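Local coordinates for hypothetical protein, similar to alpha-acetolactate decarboxylase (Staphylococcus aureus subsp. aureus, PDB 1XV2), which probably catalyses the zinc-dependent decarboxylation of alpha-acetolactate to acetoin, as the related alpha-acetolactate decarboxylases do, at residues L37-L42 against H176-D181; A84-P89 against K103-S108; E149-I154 against R184-H189. All coordinates share one frame; numbering follows the deposited sequence.

Contact 1. Residues L37-L42 against H176-D181. With ZN (zinc ion), chain E.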
ATOM      1  N   LEU A  37      -5.013  14.867 -12.108  1.00 18.83           N
ATOM      2  CA  LEU A  37      -5.955  13.879 -12.616  1.00 18.21           C
ATOM      3  C   LEU A  37      -6.216  12.817 -11.560  1.00 17.61           C
ATOM      4  O   LEU A  37      -5.281  12.227 -11.020  1.00 15.66           O
ATOM      5  CB  LEU A  37      -5.407  13.224 -13.888  1.00 18.80           C
ATOM      6  CG  LEU A  37      -6.248  12.101 -14.504  1.00 18.86           C
ATOM      7  CD1 LEU A  37      -5.986  12.029 -15.998  1.00 20.67           C
ATOM      8  CD2 LEU A  37      -5.924  10.777 -13.828  1.00 18.11           C
ATOM      9  N   GLY A  38      -7.491  12.575 -11.269  1.00 16.90           N
ATOM     10  CA  GLY A  38      -7.825  11.582 -10.267  1.00 15.86           C
ATOM     11  C   GLY A  38      -9.294  11.514  -9.902  1.00 14.54           C
ATOM     12  O   GLY A  38     -10.155  12.091 -10.569  1.00 14.59           O
ATOM     13  N   ILE A  39      -9.570  10.807  -8.816  1.00 12.67           N
ATOM     14  CA  ILE A  39     -10.927  10.613  -8.341  1.00 13.07           C
ATOM     15  C   ILE A  39     -10.965  10.708  -6.823  1.00 13.49           C
ATOM     16  O   ILE A  39      -9.947  10.534  -6.155  1.00 14.07           O
ATOM     17  CB  ILE A  39     -11.437   9.223  -8.741  1.00 13.61           C
ATOM     18  CG1 ILE A  39     -10.551   8.155  -8.090  1.00 15.71           C
ATOM     19  CG2 ILE A  39     -11.401   9.072 -10.252  1.00 13.47           C
ATOM     20  CD1 ILE A  39     -10.878   6.742  -8.502  1.00 17.01           C
ATOM     21  N   ALA A  40     -12.151  10.963  -6.283  1.00 14.51           N
ATOM     22  CA  ALA A  40     -12.327  11.064  -4.841  1.00 14.17           C
ATOM     23  C   ALA A  40     -13.797  11.267  -4.507  1.00 14.24           C
ATOM     24  O   ALA A  40     -14.680  11.033  -5.333  1.00 13.21           O
ATOM     25  CB  ALA A  40     -11.496  12.230  -4.287  1.00 12.89           C
ATOM     26  N   THR A  41     -14.046  11.688  -3.274  1.00 14.33           N
ATOM     27  CA  THR A  41     -15.387  11.973  -2.806  1.00 14.83           C
ATOM     28  C   THR A  41     -15.227  12.970  -1.665  1.00 17.23           C
ATOM     29  O   THR A  41     -14.101  13.247  -1.238  1.00 17.71           O
ATOM     30  CB  THR A  41     -16.109  10.702  -2.322  1.00 15.96           C
ATOM     31  OG1 THR A  41     -17.410  11.058  -1.832  1.00 15.63           O
ATOM     32  CG2 THR A  41     -15.307   9.998  -1.232  1.00 15.13           C
ATOM     33  N   LEU A  42     -16.332  13.525  -1.183  1.00 16.40           N
ATOM     34  CA  LEU A  42     -16.256  14.506  -0.104  1.00 16.46           C
ATOM     35  C   LEU A  42     -16.617  13.919   1.253  1.00 15.87           C
ATOM     36  O   LEU A  42     -16.957  12.745   1.363  1.00 16.09           O
ATOM     37  CB  LEU A  42     -17.177  15.690  -0.410  1.00 16.18           C
ATOM     38  CG  LEU A  42     -16.912  16.421  -1.728  1.00 15.56           C
ATOM     39  CD1 LEU A  42     -17.873  17.587  -1.855  1.00 16.24           C
ATOM     40  CD2 LEU A  42     -15.469  16.910  -1.777  1.00 16.65           C
ATOM     41  N   HIS A 176     -10.915   1.688 -11.420  1.00 16.39           N
ATOM     42  CA  HIS A 176     -11.780   2.567 -10.648  1.00 15.79           C
ATOM     43  C   HIS A 176     -11.762   3.853 -11.458  1.00 14.69           C
ATOM     44  O   HIS A 176     -10.740   4.537 -11.531  1.00 13.21           O
ATOM     45  CB  HIS A 176     -11.229   2.794  -9.238  1.00 17.44           C
ATOM     46  CG  HIS A 176     -12.128   3.619  -8.368  1.00 18.93           C
ATOM     47  ND1 HIS A 176     -11.874   3.841  -7.032  1.00 20.58           N
ATOM     48  CD2 HIS A 176     -13.269   4.291  -8.651  1.00 18.66           C
ATOM     49  CE1 HIS A 176     -12.819   4.616  -6.530  1.00 21.33           C
ATOM     50  NE2 HIS A 176     -13.676   4.903  -7.492  1.00 18.08           N
ATOM     51  N   ILE A 177     -12.894   4.166 -12.080  1.00 13.74           N
ATOM     52  CA  ILE A 177     -12.988   5.331 -12.944  1.00 12.19           C
ATOM     53  C   ILE A 177     -14.213   6.206 -12.737  1.00 12.45           C
ATOM     54  O   ILE A 177     -15.299   5.719 -12.419  1.00 13.79           O
ATOM     55  CB  ILE A 177     -12.988   4.897 -14.421  1.00 13.24           C
ATOM     56  CG1 ILE A 177     -14.018   3.781 -14.625  1.00 14.75           C
ATOM     57  CG2 ILE A 177     -11.603   4.415 -14.832  1.00 15.16           C
ATOM     58  CD1 ILE A 177     -14.241   3.394 -16.074  1.00 12.18           C
ATOM     59  N   HIS A 178     -14.020   7.504 -12.942  1.00 11.47           N
ATOM     60  CA  HIS A 178     -15.092   8.484 -12.824  1.00 13.12           C
ATOM     61  C   HIS A 178     -15.204   9.177 -14.174  1.00 13.86           C
ATOM     62  O   HIS A 178     -14.259   9.160 -14.962  1.00 14.28           O
ATOM     63  CB  HIS A 178     -14.780   9.522 -11.743  1.00 10.08           C
ATOM     64  CG  HIS A 178     -14.936   9.010 -10.344  1.00 13.22           C
ATOM     65  ND1 HIS A 178     -14.784   9.818  -9.236  1.00 13.51           N
ATOM     66  CD2 HIS A 178     -15.233   7.777  -9.871  1.00 11.92           C
ATOM     67  CE1 HIS A 178     -14.982   9.104  -8.142  1.00 12.36           C
ATOM     68  NE2 HIS A 178     -15.257   7.863  -8.500  1.00 10.73           N
ATOM     69  N   PHE A 179     -16.352   9.795 -14.428  1.00 14.01           N
ATOM     70  CA  PHE A 179     -16.593  10.484 -15.689  1.00 15.69           C
ATOM     71  C   PHE A 179     -17.065  11.920 -15.479  1.00 15.68           C
ATOM     72  O   PHE A 179     -17.705  12.238 -14.478  1.00 16.41           O
ATOM     73  CB  PHE A 179     -17.652   9.721 -16.494  1.00 16.90           C
ATOM     74  CG  PHE A 179     -18.038  10.387 -17.788  1.00 16.66           C
ATOM     75  CD1 PHE A 179     -17.223  10.280 -18.911  1.00 17.23           C
ATOM     76  CD2 PHE A 179     -19.218  11.120 -17.881  1.00 16.84           C
ATOM     77  CE1 PHE A 179     -17.580  10.893 -20.117  1.00 16.97           C
ATOM     78  CE2 PHE A 179     -19.585  11.737 -19.079  1.00 17.00           C
ATOM     79  CZ  PHE A 179     -18.761  11.622 -20.200  1.00 15.52           C
ATOM     80  N   ALA A 180     -16.735  12.778 -16.438  1.00 16.22           N
ATOM     81  CA  ALA A 180     -17.149  14.177 -16.431  1.00 17.26           C
ATOM     82  C   ALA A 180     -17.344  14.569 -17.890  1.00 17.19           C
ATOM     83  O   ALA A 180     -16.420  14.457 -18.699  1.00 16.16           O
ATOM     84  CB  ALA A 180     -16.083  15.066 -15.777  1.00 17.06           C
ATOM     85  N   ASP A 181     -18.549  15.016 -18.228  1.00 18.91           N
ATOM     86  CA  ASP A 181     -18.843  15.405 -19.599  1.00 21.25           C
ATOM     87  C   ASP A 181     -18.294  16.797 -19.899  1.00 22.50           C
ATOM     88  O   ASP A 181     -18.116  17.616 -18.995  1.00 22.19           O
ATOM     89  CB  ASP A 181     -20.357  15.338 -19.859  1.00 19.33           C
ATOM     90  CG  ASP A 181     -21.118  16.533 -19.298  1.00 22.71           C
ATOM     91  OD1 ASP A 181     -20.716  17.079 -18.244  1.00 21.42           O
ATOM     92  OD2 ASP A 181     -22.142  16.912 -19.914  1.00 18.94           O
TER
HETATM   93 ZN    ZN E 801     -15.571   6.090  -7.144  1.00 17.49          ZN
HETATM   94  O   HOH W   1     -17.422   6.742  -5.713  1.00 14.63           O
HETATM   95  O   HOH W   2     -15.868   4.820  -5.003  1.00 18.22           O
HETATM   96  O   HOH W   3     -15.107   7.075  -4.918  1.00 12.83           O

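Contact 2. Residues A84-P89 against K103-S108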
ATOM      1  N   ALA A  84       1.126  10.761 -19.736  1.00 29.27           N
ATOM      2  CA  ALA A  84       0.840   9.600 -20.575  1.00 29.59           C
ATOM      3  C   ALA A  84       2.089   8.971 -21.172  1.00 30.07           C
ATOM      4  O   ALA A  84       2.871   9.640 -21.846  1.00 30.87           O
ATOM      5  CB  ALA A  84      -0.125   9.990 -21.691  1.00 30.28           C
ATOM      6  N   SER A  85       2.275   7.680 -20.922  1.00 29.96           N
ATOM      7  CA  SER A  85       3.428   6.975 -21.466  1.00 31.10           C
ATOM      8  C   SER A  85       3.010   6.214 -22.721  1.00 31.17           C
ATOM      9  O   SER A  85       3.851   5.703 -23.461  1.00 31.47           O
ATOM     10  CB  SER A  85       4.010   6.015 -20.428  1.00 31.31           C
ATOM     11  OG  SER A  85       3.012   5.170 -19.897  1.00 34.28           O
ATOM     12  N   LYS A  86       1.702   6.152 -22.957  1.00 29.50           N
ATOM     13  CA  LYS A  86       1.165   5.475 -24.128  1.00 28.58           C
ATOM     14  C   LYS A  86      -0.201   6.051 -24.491  1.00 28.29           C
ATOM     15  O   LYS A  86      -1.015   6.343 -23.614  1.00 26.12           O
ATOM     16  CB  LYS A  86       1.047   3.966 -23.875  1.00 29.34           C
ATOM     17  CG  LYS A  86       0.515   3.194 -25.077  1.00 31.80           C
ATOM     18  CD  LYS A  86       0.511   1.689 -24.849  1.00 33.38           C
ATOM     19  CE  LYS A  86       1.918   1.108 -24.865  1.00 34.64           C
ATOM     20  NZ  LYS A  86       1.908  -0.375 -24.666  1.00 33.72           N
ATOM     21  N   THR A  87      -0.435   6.217 -25.789  1.00 26.49           N
ATOM     22  CA  THR A  87      -1.691   6.755 -26.293  1.00 26.49           C
ATOM     23  C   THR A  87      -2.164   5.878 -27.446  1.00 26.50           C
ATOM     24  O   THR A  87      -1.343   5.333 -28.185  1.00 25.93           O
ATOM     25  CB  THR A  87      -1.502   8.195 -26.811  1.00 27.30           C
ATOM     26  OG1 THR A  87      -0.950   9.011 -25.770  1.00 28.35           O
ATOM     27  CG2 THR A  87      -2.827   8.783 -27.250  1.00 25.76           C
ATOM     28  N   PHE A  88      -3.481   5.739 -27.595  1.00 25.73           N
ATOM     29  CA  PHE A  88      -4.053   4.926 -28.668  1.00 24.25           C
ATOM     30  C   PHE A  88      -5.572   5.072 -28.736  1.00 24.19           C
ATOM     31  O   PHE A  88      -6.237   5.234 -27.713  1.00 24.55           O
ATOM     32  CB  PHE A  88      -3.673   3.454 -28.475  1.00 24.60           C
ATOM     33  CG  PHE A  88      -4.227   2.837 -27.222  1.00 25.65           C
ATOM     34  CD1 PHE A  88      -5.509   2.297 -27.204  1.00 26.42           C
ATOM     35  CD2 PHE A  88      -3.464   2.787 -26.062  1.00 24.63           C
ATOM     36  CE1 PHE A  88      -6.023   1.713 -26.044  1.00 26.73           C
ATOM     37  CE2 PHE A  88      -3.966   2.206 -24.898  1.00 25.64           C
ATOM     38  CZ  PHE A  88      -5.247   1.668 -24.889  1.00 25.80           C
ATOM     39  N   PRO A  89      -6.139   5.020 -29.951  1.00 22.30           N
ATOM     40  CA  PRO A  89      -7.587   5.155 -30.127  1.00 22.36           C
ATOM     41  C   PRO A  89      -8.389   3.862 -29.991  1.00 21.80           C
ATOM     42  O   PRO A  89      -7.837   2.763 -30.013  1.00 21.30           O
ATOM     43  CB  PRO A  89      -7.699   5.753 -31.525  1.00 22.57           C
ATOM     44  CG  PRO A  89      -6.589   5.071 -32.248  1.00 21.92           C
ATOM     45  CD  PRO A  89      -5.443   5.111 -31.249  1.00 22.58           C
ATOM     46  N   LYS A 103      -5.698  -3.443 -20.518  1.00 21.69           N
ATOM     47  CA  LYS A 103      -4.954  -4.516 -19.863  1.00 24.29           C
ATOM     48  C   LYS A 103      -3.829  -5.006 -20.771  1.00 25.48           C
ATOM     49  O   LYS A 103      -2.801  -5.493 -20.299  1.00 25.71           O
ATOM     50  CB  LYS A 103      -5.893  -5.676 -19.526  1.00 25.47           C
ATOM     51  CG  LYS A 103      -6.912  -5.358 -18.440  1.00 28.05           C
ATOM     52  CD  LYS A 103      -6.296  -5.427 -17.051  1.00 29.68           C
ATOM     53  CE  LYS A 103      -5.903  -6.860 -16.712  1.00 31.60           C
ATOM     54  NZ  LYS A 103      -5.402  -7.010 -15.321  1.00 33.35           N
ATOM     55  N   ASN A 104      -4.028  -4.865 -22.079  1.00 25.78           N
ATOM     56  CA  ASN A 104      -3.031  -5.284 -23.062  1.00 26.45           C
ATOM     57  C   ASN A 104      -1.926  -4.251 -23.241  1.00 25.76           C
ATOM     58  O   ASN A 104      -0.760  -4.604 -23.416  1.00 24.27           O
ATOM     59  CB  ASN A 104      -3.696  -5.524 -24.423  1.00 28.31           C
ATOM     60  CG  ASN A 104      -4.573  -6.762 -24.442  1.00 30.73           C
ATOM     61  OD1 ASN A 104      -5.377  -6.950 -25.359  1.00 31.51           O
ATOM     62  ND2 ASN A 104      -4.416  -7.621 -23.439  1.00 32.26           N
ATOM     63  N   GLU A 105      -2.300  -2.975 -23.201  1.00 24.57           N
ATOM     64  CA  GLU A 105      -1.347  -1.891 -23.397  1.00 25.68           C
ATOM     65  C   GLU A 105      -0.579  -1.427 -22.160  1.00 25.66           C
ATOM     66  O   GLU A 105       0.497  -0.846 -22.288  1.00 25.64           O
ATOM     67  CB  GLU A 105      -2.053  -0.697 -24.047  1.00 26.27           C
ATOM     68  CG  GLU A 105      -2.677  -1.025 -25.395  1.00 30.38           C
ATOM     69  CD  GLU A 105      -1.688  -1.687 -26.346  1.00 32.61           C
ATOM     70  OE1 GLU A 105      -0.620  -1.094 -26.608  1.00 32.96           O
ATOM     71  OE2 GLU A 105      -1.978  -2.802 -26.832  1.00 34.98           O
HETATM   72  N   MSE A 106      -1.119  -1.670 -20.970  1.00 25.38           N
HETATM   73  CA  MSE A 106      -0.421  -1.260 -19.754  1.00 25.27           C
HETATM   74  C   MSE A 106       0.879  -2.047 -19.625  1.00 24.91           C
HETATM   75  O   MSE A 106       1.012  -3.132 -20.194  1.00 23.63           O
HETATM   76  CB  MSE A 106      -1.290  -1.503 -18.516  1.00 24.89           C
HETATM   77  CG  MSE A 106      -1.660  -2.954 -18.277  1.00 24.39           C
HETATM   78 SE   MSE A 106      -2.535  -3.221 -16.569  1.00 24.16          SE
HETATM   79  CE  MSE A 106      -4.119  -2.172 -16.879  1.00 24.98           C
ATOM     80  N   LEU A 107       1.834  -1.497 -18.878  1.00 24.19           N
ATOM     81  CA  LEU A 107       3.125  -2.147 -18.681  1.00 23.12           C
ATOM     82  C   LEU A 107       3.005  -3.467 -17.930  1.00 23.41           C
ATOM     83  O   LEU A 107       3.685  -4.440 -18.254  1.00 22.53           O
ATOM     84  CB  LEU A 107       4.078  -1.224 -17.917  1.00 23.86           C
ATOM     85  CG  LEU A 107       5.381  -1.877 -17.437  1.00 23.52           C
ATOM     86  CD1 LEU A 107       6.161  -2.423 -18.625  1.00 22.88           C
ATOM     87  CD2 LEU A 107       6.213  -0.854 -16.672  1.00 24.83           C
ATOM     88  N   SER A 108       2.138  -3.495 -16.923  1.00 22.59           N
ATOM     89  CA  SER A 108       1.950  -4.697 -16.127  1.00 20.73           C
ATOM     90  C   SER A 108       0.735  -4.601 -15.218  1.00 21.87           C
ATOM     91  O   SER A 108       0.465  -3.552 -14.633  1.00 20.26           O
ATOM     92  CB  SER A 108       3.188  -4.954 -15.272  1.00 19.90           C
ATOM     93  OG  SER A 108       2.978  -6.053 -14.407  1.00 19.33           O
TER

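Contact 3. Residues E149-I154 against R184-H189. With ZN (zinc ion), chain E.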
ATOM      1  N   GLU A 149     -27.504   7.491 -13.153  1.00 19.53           N
ATOM      2  CA  GLU A 149     -27.962   8.230 -14.318  1.00 22.06           C
ATOM      3  C   GLU A 149     -27.204   7.747 -15.548  1.00 21.48           C
ATOM      4  O   GLU A 149     -25.987   7.541 -15.506  1.00 19.21           O
ATOM      5  CB  GLU A 149     -27.737   9.734 -14.122  1.00 25.40           C
ATOM      6  CG  GLU A 149     -28.878  10.611 -14.639  1.00 32.76           C
ATOM      7  CD  GLU A 149     -28.537  12.097 -14.625  1.00 37.01           C
ATOM      8  OE1 GLU A 149     -28.059  12.596 -13.581  1.00 40.40           O
ATOM      9  OE2 GLU A 149     -28.753  12.771 -15.659  1.00 37.55           O
ATOM     10  N   LYS A 150     -27.935   7.567 -16.642  1.00 20.69           N
ATOM     11  CA  LYS A 150     -27.352   7.106 -17.892  1.00 20.89           C
ATOM     12  C   LYS A 150     -27.521   8.155 -18.980  1.00 19.86           C
ATOM     13  O   LYS A 150     -28.482   8.923 -18.969  1.00 18.27           O
ATOM     14  CB  LYS A 150     -28.030   5.811 -18.342  1.00 21.98           C
ATOM     15  CG  LYS A 150     -28.077   4.722 -17.281  1.00 21.52           C
ATOM     16  CD  LYS A 150     -28.789   3.484 -17.805  1.00 21.75           C
ATOM     17  CE  LYS A 150     -28.999   2.454 -16.704  1.00 21.99           C
ATOM     18  NZ  LYS A 150     -29.818   1.304 -17.188  1.00 22.46           N
ATOM     19  N   ARG A 151     -26.581   8.179 -19.917  1.00 20.10           N
ATOM     20  CA  ARG A 151     -26.634   9.112 -21.034  1.00 20.58           C
ATOM     21  C   ARG A 151     -26.230   8.361 -22.297  1.00 20.32           C
ATOM     22  O   ARG A 151     -25.683   7.261 -22.221  1.00 18.73           O
ATOM     23  CB  ARG A 151     -25.686  10.294 -20.803  1.00 21.03           C
ATOM     24  CG  ARG A 151     -26.078  11.203 -19.648  1.00 21.48           C
ATOM     25  CD  ARG A 151     -27.423  11.875 -19.891  1.00 22.14           C
ATOM     26  NE  ARG A 151     -27.761  12.796 -18.808  1.00 24.34           N
ATOM     27  CZ  ARG A 151     -27.199  13.988 -18.624  1.00 25.66           C
ATOM     28  NH1 ARG A 151     -26.261  14.427 -19.459  1.00 23.65           N
ATOM     29  NH2 ARG A 151     -27.560  14.736 -17.589  1.00 23.27           N
ATOM     30  N   GLN A 152     -26.502   8.957 -23.453  1.00 21.20           N
ATOM     31  CA  GLN A 152     -26.168   8.338 -24.734  1.00 23.76           C
ATOM     32  C   GLN A 152     -25.519   9.360 -25.660  1.00 23.13           C
ATOM     33  O   GLN A 152     -25.923  10.525 -25.693  1.00 23.83           O
ATOM     34  CB  GLN A 152     -27.435   7.790 -25.400  1.00 25.95           C
ATOM     35  CG  GLN A 152     -28.237   6.832 -24.538  1.00 30.82           C
ATOM     36  CD  GLN A 152     -29.582   6.480 -25.155  1.00 36.25           C
ATOM     37  OE1 GLN A 152     -30.361   5.714 -24.583  1.00 38.77           O
ATOM     38  NE2 GLN A 152     -29.862   7.042 -26.327  1.00 38.04           N
ATOM     39  N   ASP A 153     -24.516   8.923 -26.413  1.00 22.16           N
ATOM     40  CA  ASP A 153     -23.827   9.799 -27.354  1.00 23.46           C
ATOM     41  C   ASP A 153     -23.415  11.094 -26.667  1.00 22.64           C
ATOM     42  O   ASP A 153     -23.795  12.188 -27.087  1.00 21.49           O
ATOM     43  CB  ASP A 153     -24.746  10.100 -28.538  1.00 24.97           C
ATOM     44  CG  ASP A 153     -25.277   8.835 -29.190  1.00 27.85           C
ATOM     45  OD1 ASP A 153     -24.457   8.027 -29.679  1.00 27.24           O
ATOM     46  OD2 ASP A 153     -26.515   8.648 -29.204  1.00 29.55           O
ATOM     47  N   ILE A 154     -22.636  10.951 -25.604  1.00 22.40           N
ATOM     48  CA  ILE A 154     -22.177  12.088 -24.827  1.00 21.68           C
ATOM     49  C   ILE A 154     -20.666  12.223 -24.971  1.00 22.57           C
ATOM     50  O   ILE A 154     -19.946  11.227 -25.077  1.00 21.51           O
ATOM     51  CB  ILE A 154     -22.549  11.899 -23.336  1.00 21.92           C
ATOM     52  CG1 ILE A 154     -22.252  13.168 -22.541  1.00 22.09           C
ATOM     53  CG2 ILE A 154     -21.781  10.719 -22.760  1.00 20.44           C
ATOM     54  CD1 ILE A 154     -22.771  13.116 -21.114  1.00 20.53           C
ATOM     55  N   ARG A 184     -19.578  19.860 -18.432  1.00 28.01           N
ATOM     56  CA  ARG A 184     -19.394  20.007 -16.986  1.00 26.93           C
ATOM     57  C   ARG A 184     -20.775  20.106 -16.341  1.00 25.15           C
ATOM     58  O   ARG A 184     -21.029  21.013 -15.547  1.00 24.48           O
ATOM     59  CB  ARG A 184     -18.614  21.286 -16.655  1.00 29.60           C
ATOM     60  CG  ARG A 184     -17.492  21.663 -17.614  1.00 33.87           C
ATOM     61  CD  ARG A 184     -16.179  20.954 -17.332  1.00 36.74           C
ATOM     62  NE  ARG A 184     -16.187  19.562 -17.763  1.00 40.19           N
ATOM     63  CZ  ARG A 184     -15.089  18.843 -17.969  1.00 40.50           C
ATOM     64  NH1 ARG A 184     -13.890  19.386 -17.788  1.00 41.02           N
ATOM     65  NH2 ARG A 184     -15.185  17.581 -18.362  1.00 40.83           N
ATOM     66  N   ALA A 185     -21.668  19.183 -16.682  1.00 22.67           N
ATOM     67  CA  ALA A 185     -23.018  19.208 -16.130  1.00 21.40           C
ATOM     68  C   ALA A 185     -23.517  17.823 -15.732  1.00 20.33           C
ATOM     69  O   ALA A 185     -24.593  17.683 -15.142  1.00 20.91           O
ATOM     70  CB  ALA A 185     -23.976  19.835 -17.146  1.00 20.91           C
ATOM     71  N   TYR A 186     -22.727  16.805 -16.047  1.00 17.91           N
ATOM     72  CA  TYR A 186     -23.084  15.423 -15.751  1.00 16.71           C
ATOM     73  C   TYR A 186     -21.826  14.615 -15.470  1.00 14.82           C
ATOM     74  O   TYR A 186     -20.807  14.801 -16.129  1.00 14.04           O
ATOM     75  CB  TYR A 186     -23.822  14.816 -16.950  1.00 16.86           C
ATOM     76  CG  TYR A 186     -23.905  13.304 -16.939  1.00 15.11           C
ATOM     77  CD1 TYR A 186     -24.917  12.643 -16.243  1.00 18.23           C
ATOM     78  CD2 TYR A 186     -22.957  12.532 -17.611  1.00 14.46           C
ATOM     79  CE1 TYR A 186     -24.986  11.247 -16.218  1.00 15.58           C
ATOM     80  CE2 TYR A 186     -23.014  11.135 -17.591  1.00 14.76           C
ATOM     81  CZ  TYR A 186     -24.032  10.504 -16.894  1.00 15.42           C
ATOM     82  OH  TYR A 186     -24.105   9.130 -16.886  1.00 16.55           O
ATOM     83  N   GLY A 187     -21.900  13.711 -14.501  1.00 14.69           N
ATOM     84  CA  GLY A 187     -20.743  12.894 -14.189  1.00 14.85           C
ATOM     85  C   GLY A 187     -20.949  12.005 -12.982  1.00 15.20           C
ATOM     86  O   GLY A 187     -22.018  12.010 -12.373  1.00 13.69           O
ATOM     87  N   GLY A 188     -19.917  11.239 -12.636  1.00 14.46           N
ATOM     88  CA  GLY A 188     -20.004  10.355 -11.490  1.00 13.37           C
ATOM     89  C   GLY A 188     -19.048   9.178 -11.562  1.00 13.03           C
ATOM     90  O   GLY A 188     -18.086   9.183 -12.331  1.00 12.57           O
ATOM     91  N   HIS A 189     -19.314   8.174 -10.733  1.00 13.79           N
ATOM     92  CA  HIS A 189     -18.517   6.953 -10.672  1.00 13.36           C
ATOM     93  C   HIS A 189     -19.057   6.039 -11.774  1.00 12.85           C
ATOM     94  O   HIS A 189     -20.228   5.665 -11.748  1.00 12.57           O
ATOM     95  CB  HIS A 189     -18.702   6.300  -9.299  1.00 12.32           C
ATOM     96  CG  HIS A 189     -18.020   4.975  -9.152  1.00 12.27           C
ATOM     97  ND1 HIS A 189     -16.718   4.850  -8.717  1.00 13.01           N
ATOM     98  CD2 HIS A 189     -18.471   3.714  -9.352  1.00 13.61           C
ATOM     99  CE1 HIS A 189     -16.399   3.570  -8.648  1.00 13.18           C
ATOM    100  NE2 HIS A 189     -17.445   2.859  -9.030  1.00 13.71           N
TER
HETATM  101 ZN    ZN E 801     -15.571   6.090  -7.144  1.00 17.49          ZN
HETATM  102  O   HOH W   4     -26.710  17.334 -17.290  1.00 28.29           O
HETATM  103  O   HOH W   1     -17.422   6.742  -5.713  1.00 14.63           O
HETATM  104  O   HOH W   2     -15.868   4.820  -5.003  1.00 18.22           O
HETATM  105  O   HOH W   3     -15.107   7.075  -4.918  1.00 12.83           O

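Contact 1. Residues L37-L42 against H176-D181
I39 and H178 lie where strands 37-42 and 176-181 cross almost at right angles, at 94°, with axes 7.2 Å apart and no hydrogen bond between the two backbones. The two strands belong to different sheets, so their side chains make nearly all of the contact. I39 does most of the work by dividing itself between two histidines. CG1 sits between the backbone N and the carbonyl carbon (chi1 62°) and carries CD1 over one face of the H176 imidazole, while CB and CG2 lie over one face of H178. I39 CB lies 3.4 Å from H178 ND1, offset toward the rim of that ring, and I39 CG2 is 3.5 Å from H178 CG. Next along the strand, A40 O approaches the edge of H178 near its plane, 3.4 Å from H178 CE1.

The far ends of both rings go to zinc, with H176 NE2 2.3 Å and H178 NE2 2.2 Å from the metal. H189 and three waters complete six-fold coordination. H178 is held at its other nitrogen as well: its ND1 donates to the backbone O of V49, leaving NE2 to present its lone pair to zinc. H178 thus has its rotation set by the metal at one nitrogen and a carbonyl at the other, while I39 lies against its face. The chemistry is that of a metal site with an apolar backing: hydrocarbon lies against the ligand rings, and the water-bearing side of zinc is where a substrate would probably bind in this family.

Contact 2. Residues A84-P89 against K103-S108
K86 NZ grips E105 twice, once at the backbone and once at the carboxylate. The shorter bond is to E105 O, 2.8 Å from K86 NZ, with the donor in the carbonyl plane and on a lone pair. The salt bridge to E105 OE1 is longer, at 3.3 Å from K86 NZ, and the ammonium comes from above the carboxylate plane, 45° out of it. Beside this polar pair, E105 CG rests over a face of the F88 ring, 3.5 Å from F88 CE2, in a CH-pi contact. The glutamate is bent at chi2 (-52°), which turns its carboxylate back toward the lysine while CB and CG stay on the phenylalanine. K86 bends at chi3 to bring its amine in.

Because E105 ends helix 95-105, a positive amine on its carbonyl should also suit the helix C terminus electrostatically. K86 sits in a classic beta bulge, in which S85 and K86 both face I202. Strand 86-94 pairs here with strand 198-204, whose V200 and I202 pack on F88. Past the helix, M106, a selenomethionine, turns inward onto F162 and F175. L107 packs on V220 of the second subunit, and S108 packs on F219 and hydrogen-bonds through OG to V220 O of that subunit.

Contact 3. Residues E149-I154 against R184-H189
Y186 reaches across to strand 148-151, where R151 covers one face of its ring and E149 and I154 take other positions round it. Its CG stands anti to the backbone N (chi1 164°), beside the carbonyl carbon, which carries the ring across to R151. At the root, Y186 CB lies 3.5 Å from R151 NH1. Further out, Y186 CD1 sits under the middle of the guanidinium, 3.6 Å from R151 CZ. The two flat groups stack with their planes 29° apart. On the opposite rim Y186 CD2 is 3.6 Å from I154 CD1; back on the CD1 side, E149 CB lies at the ring edge, 3.8 Å from Y186 CE1. R151 CG covers the same ring face as the guanidinium, 3.5 Å from Y186 CZ. The hydroxyl finishes the run by donating to E149 O, with Y186 OH 2.8 Å away and well above the carbonyl plane.

The guanidinium is also held by E149, which should limit its rotation over the ring: R151 NH2 makes a salt bridge of 3.0 Å to E149 OE2, on the syn side but tilted out of the carboxylate plane, and R151 NE adds a weak bond. A water links NH2 to A185 O. D181 OD1 accepts from A185 N and Y186 N, which probably steadies the turn before the tyrosine. Y186 also packs on F179 of strand 174-181 and on M124 and V126 of strand 120-127, which pairs with 148-151.

In the fold
From the N terminus, strand 37-42 opens contact 1 in the mixed sheet. Before its partner arrives, 84-89 and 103-108 meet as contact 2, closing a short loop wholly within the span of contact 1. Then 149-154 opens contact 3, strand 176-181 closes contact 1, and 184-189 closes contact 3, so these two cross. Contact 1 ties the mixed sheet to the large antiparallel one. Contacts 1 and 3 share the zinc ion and its waters, and F179 N probably hydrogen-bonds to G188 O between neighbouring strands. Contact 2 ties the end of helix 95-105 to the start of strand 86-94, in the same large sheet as contact 3, its centre about 20 Å from that of contact 1 and 25 Å from that of contact 3.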